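Local coordinates for possible prolidase (Bifidobacterium longum NCC2705, PDB 2P9B), which is a putative amidohydrolase-family enzyme, probably hydrolysing carbon-nitrogen bonds, although its substrate is not established, at residues Pro352-Trp357 / Pro433-Phe438. Numbering follows the deposited sequence.
Sequences PQYATW and PGPKRF
A type I beta turn, P352 to A355, just ahead of helix 356-367 presents Y354 to the loop that leads into the C-terminal helix 439-449 of this amidohydrolase-family chain, whose clan is that of the TIM barrels. The turn is closed by A355 N bonding to P352 O. Y354 carries nearly all of the contact: with CG placed between its backbone N and carbonyl carbon (chi1 55°), P352 CB sits over one face of the ring and R437 CG over the opposite face, both toward the rim. There R437 CG makes a CH-pi contact, 4.2 Å from the centroid of the Y354 ring and close to its normal. At the base of the side chain Y354 CB packs on P435 CG at 3.7 Å. The phenol oxygen is gripped twice, by a nearly straight bond from F438 N to Y354 OH (3.0 Å, 168°) and by a hydrogen bond to D442. A phenylalanine at Y354 would probably keep the ring packing but leave F438 N and D442 without this shared partner at the helix start. One water bridges carbonyl and guanidinium, lying 2.7 Å from Y354 O and accepting from R437 NH1 (2.8 Å). P435 CG lies over one face of that guanidinium, toward its rim, and its NH2 bonds to E418 O. F438 is the N-cap residue of helix 439-449, which also meets P352 through L445, while T123 of helix 113-126 touches Y354.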
loop_
_atom_site.group_PDB
_atom_site.type_symbol
_atom_site.label_atom_id
_atom_site.label_comp_id
_atom_site.label_asym_id
_atom_site.label_seq_id
_atom_site.Cartn_x
_atom_site.Cartn_y
_atom_site.Cartn_z
ATOM N N PRO A 352 7.829 6.997 -7.842
ATOM C CA PRO A 352 7.750 8.154 -6.950
ATOM C C PRO A 352 6.944 7.879 -5.689
ATOM O O PRO A 352 5.973 7.121 -5.717
ATOM C CB PRO A 352 7.097 9.215 -7.828
ATOM C CG PRO A 352 7.576 8.851 -9.207
ATOM C CD PRO A 352 7.395 7.355 -9.204
ATOM N N GLN A 353 7.353 8.507 -4.594
ATOM C CA GLN A 353 6.666 8.351 -3.313
ATOM C C GLN A 353 5.247 8.902 -3.416
ATOM O O GLN A 353 4.353 8.476 -2.689
ATOM C CB GLN A 353 7.407 9.121 -2.212
ATOM C CG GLN A 353 8.809 8.602 -1.894
ATOM C CD GLN A 353 8.794 7.327 -1.071
ATOM O OE1 GLN A 353 7.729 6.792 -0.746
ATOM N NE2 GLN A 353 9.983 6.832 -0.725
ATOM N N TYR A 354 5.047 9.844 -4.330
ATOM C CA TYR A 354 3.745 10.479 -4.499
ATOM C C TYR A 354 2.877 9.910 -5.620
ATOM O O TYR A 354 1.803 10.444 -5.896
ATOM C CB TYR A 354 3.946 11.976 -4.743
ATOM C CG TYR A 354 4.880 12.273 -5.905
ATOM C CD1 TYR A 354 4.473 12.072 -7.228
ATOM C CD2 TYR A 354 6.179 12.720 -5.678
ATOM C CE1 TYR A 354 5.340 12.310 -8.296
ATOM C CE2 TYR A 354 7.054 12.961 -6.738
ATOM C CZ TYR A 354 6.630 12.753 -8.041
ATOM O OH TYR A 354 7.500 12.971 -9.090
ATOM N N ALA A 355 3.322 8.826 -6.250
ATOM C CA ALA A 355 2.585 8.264 -7.375
ATOM C C ALA A 355 1.679 7.071 -7.094
ATOM O O ALA A 355 1.433 6.261 -7.979
ATOM C CB ALA A 355 3.569 7.915 -8.501
ATOM N N THR A 356 1.154 6.965 -5.879
ATOM C CA THR A 356 0.275 5.841 -5.579
ATOM C C THR A 356 -0.890 5.764 -6.577
ATOM O O THR A 356 -1.270 4.678 -7.011
ATOM C CB THR A 356 -0.294 5.949 -4.143
ATOM O OG1 THR A 356 0.775 5.831 -3.202
ATOM C CG2 THR A 356 -1.319 4.844 -3.879
ATOM N N TRP A 357 -1.429 6.923 -6.954
ATOM C CA TRP A 357 -2.564 6.982 -7.875
ATOM C C TRP A 357 -2.339 6.211 -9.178
ATOM O O TRP A 357 -3.275 5.643 -9.743
ATOM C CB TRP A 357 -2.905 8.440 -8.218
ATOM C CG TRP A 357 -1.906 9.072 -9.144
ATOM C CD1 TRP A 357 -0.718 9.649 -8.804
ATOM C CD2 TRP A 357 -1.963 9.083 -10.577
ATOM N NE1 TRP A 357 -0.025 10.010 -9.938
ATOM C CE2 TRP A 357 -0.767 9.674 -11.037
ATOM C CE3 TRP A 357 -2.908 8.642 -11.514
ATOM C CZ2 TRP A 357 -0.492 9.838 -12.400
ATOM C CZ3 TRP A 357 -2.632 8.804 -12.868
ATOM C CH2 TRP A 357 -1.430 9.398 -13.294
ATOM N N PRO A 433 0.565 22.489 0.411
ATOM C CA PRO A 433 0.098 22.463 -0.983
ATOM C C PRO A 433 -0.015 21.115 -1.689
ATOM O O PRO A 433 -0.929 20.892 -2.488
ATOM C CB PRO A 433 1.082 23.396 -1.693
ATOM C CG PRO A 433 2.332 23.238 -0.892
ATOM C CD PRO A 433 1.808 23.272 0.525
ATOM N N GLY A 434 0.912 20.222 -1.395
ATOM C CA GLY A 434 0.903 18.926 -2.040
ATOM C C GLY A 434 2.341 18.475 -2.123
ATOM O O GLY A 434 3.226 19.194 -1.672
ATOM N N PRO A 435 2.616 17.303 -2.702
ATOM C CA PRO A 435 4.001 16.844 -2.787
ATOM C C PRO A 435 4.852 17.577 -3.820
ATOM O O PRO A 435 4.345 18.101 -4.811
ATOM C CB PRO A 435 3.842 15.367 -3.125
ATOM C CG PRO A 435 2.651 15.382 -4.022
ATOM C CD PRO A 435 1.696 16.313 -3.292
ATOM N N LYS A 436 6.153 17.616 -3.571
ATOM C CA LYS A 436 7.071 18.239 -4.507
ATOM C C LYS A 436 7.268 17.172 -5.578
ATOM O O LYS A 436 7.670 16.051 -5.273
ATOM C CB LYS A 436 8.400 18.553 -3.816
ATOM C CG LYS A 436 9.415 19.242 -4.708
ATOM C CD LYS A 436 10.687 19.572 -3.943
ATOM C CE LYS A 436 10.420 20.537 -2.794
ATOM N NZ LYS A 436 9.832 21.826 -3.262
ATOM N N ARG A 437 6.971 17.507 -6.826
ATOM C CA ARG A 437 7.105 16.539 -7.907
ATOM C C ARG A 437 8.379 16.731 -8.716
ATOM O O ARG A 437 8.997 17.795 -8.681
ATOM C CB ARG A 437 5.882 16.630 -8.820
ATOM C CG ARG A 437 4.579 16.407 -8.079
ATOM C CD ARG A 437 3.391 16.936 -8.858
ATOM N NE ARG A 437 2.196 16.996 -8.023
ATOM C CZ ARG A 437 1.493 15.938 -7.631
ATOM N NH1 ARG A 437 1.853 14.714 -8.001
ATOM N NH2 ARG A 437 0.432 16.106 -6.858
ATOM N N PHE A 438 8.782 15.682 -9.425
ATOM C CA PHE A 438 9.976 15.728 -10.258
ATOM C C PHE A 438 9.522 15.660 -11.708
ATOM O O PHE A 438 9.243 14.586 -12.234
ATOM C CB PHE A 438 10.898 14.556 -9.923
ATOM C CG PHE A 438 11.444 14.606 -8.523
ATOM C CD1 PHE A 438 12.334 15.610 -8.146
ATOM C CD2 PHE A 438 11.048 13.671 -7.573
ATOM C CE1 PHE A 438 12.820 15.683 -6.841
ATOM C CE2 PHE A 438 11.528 13.734 -6.263
ATOM C CZ PHE A 438 12.415 14.742 -5.898
HETATM O O HOH W 1 0.607 12.795 -6.353
#